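Local coordinates for methyl-accepting chemotaxis protein (Vibrio parahaemolyticus, PDB 4EXO) that probably senses small periplasmic ligands for bacterial chemotaxis through a PAS-like single Cache domain that binds pyruvic acid, at residues L18-I29 with Y127-L138. Sequence-based numbering, arbitrary orientation. Where two conformers were deposited one is given.
Sequences LKAYMMMGVTAI and YAEYLQKWDWVL
M22, V26 and I29 of the long helix 2-28 and the turn just after it pack on Y127, L131 and L138 of the antiparallel sheet, a helix-on-sheet contact within the PAS-like fold of a single Cache domain. Helix 18-28 crosses strand 127-131 at -40°, the axes approaching to 8.9 Å, and meets one face of the hairpin formed with strand 136-143; A128 points away from the helix, its side chain about 8 Å from the bound pyruvic acid. Such a layer shows how a helix is fitted to a sheet, with an apolar centre and a polar margin.

M22, a selenomethionine, forms the centre. Its CG lies anti to the backbone N (chi1 179°), and two further bends fold the chain in between Y127 and L138. CB meets the edge of the tyrosine ring in its plane, 3.6 Å from Y127 CE2, while SE rests 3.8 Å from L138 CD2. Farther along, V26 CG2 packs on the same L138 methyl, and I29 reaches L131 tip to tip, CD1 to CD1 at 4.0 Å. F60 lines this core beside M22 and L138.

At the margin the polar groups form a chain. K19 crosses Y127 at about a right angle, laying CG over one face of the ring, a CH-pi contact, before a bend at chi4 (-87°) brings NZ to 3.1 Å from Y127 OH. That hydroxyl in turn donates to E129 OE2, so two bonds hold the phenol oxygen in place; the lysine charge nearby would probably favour the glutamate as carboxylate. A water bridges K19 O and E129 OE2, donating to both, whereas Y127 OH reaches E129 OE2 at 2.7 Å on its anti lone pair.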
# COMPACT_ATOMS: atom_id res chain seq x y z
N LEU A 18 7.96 -5.26 -0.76
CA LEU A 18 8.45 -3.90 -0.95
C LEU A 18 8.04 -3.35 -2.31
O LEU A 18 7.66 -2.19 -2.43
CB LEU A 18 9.97 -3.86 -0.77
CG LEU A 18 10.45 -3.90 0.71
CD1 LEU A 18 11.93 -4.16 0.72
CD2 LEU A 18 10.12 -2.55 1.39
N LYS A 19 8.14 -4.16 -3.35
CA LYS A 19 7.71 -3.70 -4.69
C LYS A 19 6.21 -3.35 -4.73
O LYS A 19 5.81 -2.37 -5.37
CB LYS A 19 8.11 -4.72 -5.77
CG LYS A 19 9.65 -4.71 -5.98
CD LYS A 19 10.11 -5.58 -7.13
CE LYS A 19 11.55 -5.20 -7.56
NZ LYS A 19 11.66 -4.08 -8.60
N ALA A 20 5.40 -4.13 -4.05
CA ALA A 20 3.95 -3.86 -3.91
C ALA A 20 3.68 -2.57 -3.14
O ALA A 20 2.88 -1.73 -3.57
CB ALA A 20 3.23 -5.05 -3.21
N TYR A 21 4.32 -2.42 -1.99
CA TYR A 21 4.12 -1.20 -1.20
C TYR A 21 4.55 0.02 -1.99
O TYR A 21 3.88 1.05 -1.94
CB TYR A 21 4.96 -1.26 0.09
CG TYR A 21 4.60 -2.44 1.02
CD1 TYR A 21 3.28 -2.87 1.14
CD2 TYR A 21 5.58 -3.08 1.78
CE1 TYR A 21 2.92 -3.91 1.99
CE2 TYR A 21 5.24 -4.13 2.64
CZ TYR A 21 3.92 -4.53 2.74
OH TYR A 21 3.58 -5.58 3.56
N MSE A 22 5.70 -0.09 -2.69
CA MSE A 22 6.15 1.03 -3.51
C MSE A 22 5.09 1.37 -4.58
O MSE A 22 4.79 2.55 -4.80
CB MSE A 22 7.51 0.75 -4.19
CG MSE A 22 8.02 1.91 -5.08
SE MSE A 22 8.24 3.64 -4.14
CE MSE A 22 9.32 3.00 -2.68
N MSE A 23 4.57 0.35 -5.25
CA MSE A 23 3.51 0.57 -6.24
C MSE A 23 2.33 1.32 -5.65
O MSE A 23 1.80 2.23 -6.28
CB MSE A 23 3.00 -0.75 -6.85
CG MSE A 23 2.08 -0.46 -8.00
SE MSE A 23 1.50 -2.13 -8.86
CE MSE A 23 3.08 -2.64 -9.86
N MSE A 24 1.94 0.98 -4.43
CA MSE A 24 0.83 1.69 -3.79
C MSE A 24 1.09 3.17 -3.59
O MSE A 24 0.21 4.00 -3.81
CB MSE A 24 0.46 1.02 -2.47
CG MSE A 24 0.03 -0.41 -2.67
SE MSE A 24 -0.76 -1.15 -1.07
CE MSE A 24 -2.38 -0.10 -0.94
N GLY A 25 2.31 3.50 -3.16
CA GLY A 25 2.68 4.89 -2.94
C GLY A 25 2.72 5.67 -4.26
O GLY A 25 2.14 6.74 -4.37
N VAL A 26 3.37 5.09 -5.27
CA VAL A 26 3.48 5.68 -6.59
C VAL A 26 2.10 5.88 -7.24
O VAL A 26 1.82 6.94 -7.85
CB VAL A 26 4.46 4.84 -7.49
CG1 VAL A 26 4.43 5.33 -8.98
CG2 VAL A 26 5.92 4.95 -6.91
N THR A 27 1.22 4.90 -7.09
CA THR A 27 -0.11 5.04 -7.69
C THR A 27 -1.03 5.95 -6.86
O THR A 27 -1.84 6.65 -7.44
CB THR A 27 -0.76 3.66 -7.97
OG1 THR A 27 -0.81 2.89 -6.77
CG2 THR A 27 0.08 2.89 -9.02
N ALA A 28 -0.87 5.99 -5.54
CA ALA A 28 -1.66 6.91 -4.72
C ALA A 28 -1.48 8.37 -5.13
O ALA A 28 -2.44 9.15 -5.03
CB ALA A 28 -1.36 6.73 -3.21
N ILE A 29 -0.27 8.74 -5.58
CA ILE A 29 0.02 10.12 -5.97
C ILE A 29 -0.04 10.31 -7.49
O ILE A 29 0.23 11.39 -7.99
CB ILE A 29 1.38 10.61 -5.41
CG1 ILE A 29 2.53 9.79 -6.02
CG2 ILE A 29 1.36 10.53 -3.85
CD1 ILE A 29 3.88 10.50 -6.11
N TYR A 127 14.11 -0.03 -0.35
CA TYR A 127 13.73 -0.20 -1.74
C TYR A 127 13.29 1.19 -2.23
O TYR A 127 12.47 1.85 -1.60
CB TYR A 127 12.63 -1.26 -1.94
CG TYR A 127 12.23 -1.30 -3.41
CD1 TYR A 127 13.12 -1.77 -4.37
CD2 TYR A 127 11.01 -0.76 -3.84
CE1 TYR A 127 12.79 -1.75 -5.74
CE2 TYR A 127 10.66 -0.75 -5.20
CZ TYR A 127 11.57 -1.24 -6.13
OH TYR A 127 11.26 -1.25 -7.46
N ALA A 128 13.89 1.66 -3.33
CA ALA A 128 13.60 2.98 -3.88
C ALA A 128 13.36 2.97 -5.42
O ALA A 128 13.96 2.14 -6.19
CB ALA A 128 14.74 3.98 -3.49
N GLU A 129 12.43 3.84 -5.85
CA GLU A 129 12.12 4.05 -7.26
C GLU A 129 12.28 5.54 -7.57
O GLU A 129 12.02 6.42 -6.73
CB GLU A 129 10.70 3.54 -7.60
CG GLU A 129 10.67 2.01 -7.84
CD GLU A 129 9.24 1.45 -8.21
OE1 GLU A 129 8.32 2.29 -8.47
OE2 GLU A 129 9.10 0.17 -8.20
N TYR A 130 12.76 5.82 -8.78
CA TYR A 130 13.05 7.21 -9.16
C TYR A 130 11.88 7.80 -9.93
O TYR A 130 11.38 7.18 -10.89
CB TYR A 130 14.34 7.25 -10.01
CG TYR A 130 14.75 8.66 -10.40
CD1 TYR A 130 14.88 9.66 -9.44
CD2 TYR A 130 15.00 9.00 -11.74
CE1 TYR A 130 15.26 10.97 -9.79
CE2 TYR A 130 15.38 10.30 -12.10
CZ TYR A 130 15.49 11.28 -11.13
OH TYR A 130 15.86 12.58 -11.45
N LEU A 131 11.41 8.96 -9.48
CA LEU A 131 10.29 9.70 -10.08
C LEU A 131 10.85 10.96 -10.75
O LEU A 131 11.01 12.02 -10.12
CB LEU A 131 9.27 10.08 -9.00
CG LEU A 131 8.52 8.93 -8.32
CD1 LEU A 131 7.62 9.52 -7.24
CD2 LEU A 131 7.69 8.15 -9.34
N GLN A 132 11.20 10.83 -12.02
CA GLN A 132 12.10 11.82 -12.62
C GLN A 132 11.51 13.24 -12.72
O GLN A 132 12.27 14.23 -12.66
CB GLN A 132 12.59 11.33 -13.98
CG GLN A 132 11.46 11.08 -14.97
CD GLN A 132 11.11 12.33 -15.79
OE1 GLN A 132 11.81 13.37 -15.74
NE2 GLN A 132 10.00 12.24 -16.53
N LYS A 133 10.19 13.35 -12.87
CA LYS A 133 9.53 14.66 -13.06
C LYS A 133 9.80 15.59 -11.90
O LYS A 133 10.02 16.78 -12.08
CB LYS A 133 8.03 14.49 -13.23
CG LYS A 133 7.30 15.81 -13.56
CD LYS A 133 5.77 15.62 -13.69
CE LYS A 133 5.39 14.59 -14.72
NZ LYS A 133 3.89 14.66 -14.91
N TRP A 134 9.81 15.01 -10.69
CA TRP A 134 10.11 15.74 -9.47
C TRP A 134 11.54 15.57 -8.91
O TRP A 134 11.87 16.19 -7.89
CB TRP A 134 9.09 15.33 -8.41
CG TRP A 134 7.74 15.85 -8.72
CD1 TRP A 134 7.41 16.80 -9.67
CD2 TRP A 134 6.53 15.50 -8.08
NE1 TRP A 134 6.06 17.04 -9.65
CE2 TRP A 134 5.49 16.25 -8.68
CE3 TRP A 134 6.21 14.60 -7.05
CZ2 TRP A 134 4.16 16.14 -8.28
CZ3 TRP A 134 4.88 14.49 -6.66
CH2 TRP A 134 3.87 15.25 -7.27
N ASP A 135 12.38 14.78 -9.60
CA ASP A 135 13.69 14.35 -9.13
C ASP A 135 13.55 13.80 -7.69
O ASP A 135 14.29 14.22 -6.79
CB ASP A 135 14.72 15.50 -9.16
CG ASP A 135 16.14 15.04 -8.90
OD1 ASP A 135 16.51 13.94 -9.37
OD2 ASP A 135 16.91 15.79 -8.22
N TRP A 136 12.58 12.91 -7.47
CA TRP A 136 12.46 12.23 -6.18
C TRP A 136 12.88 10.79 -6.32
O TRP A 136 12.34 10.04 -7.15
CB TRP A 136 11.04 12.26 -5.63
CG TRP A 136 10.57 13.59 -5.09
CD1 TRP A 136 11.28 14.76 -5.02
CD2 TRP A 136 9.28 13.86 -4.54
NE1 TRP A 136 10.50 15.75 -4.45
CE2 TRP A 136 9.26 15.23 -4.18
CE3 TRP A 136 8.14 13.09 -4.33
CZ2 TRP A 136 8.15 15.82 -3.57
CZ3 TRP A 136 7.01 13.69 -3.76
CH2 TRP A 136 7.03 15.03 -3.39
N VAL A 137 13.83 10.41 -5.47
CA VAL A 137 14.12 9.01 -5.17
C VAL A 137 13.25 8.70 -3.96
O VAL A 137 13.55 9.11 -2.83
CB VAL A 137 15.61 8.82 -4.84
CG1 VAL A 137 15.89 7.36 -4.43
CG2 VAL A 137 16.49 9.20 -6.04
N LEU A 138 12.14 8.03 -4.25
CA LEU A 138 11.10 7.71 -3.24
C LEU A 138 11.40 6.30 -2.73
O LEU A 138 11.53 5.39 -3.53
CB LEU A 138 9.72 7.73 -3.90
CG LEU A 138 8.50 7.34 -3.04
CD1 LEU A 138 8.34 8.33 -1.86
CD2 LEU A 138 7.20 7.29 -3.87
O HOH W 1 6.78 -1.35 -7.73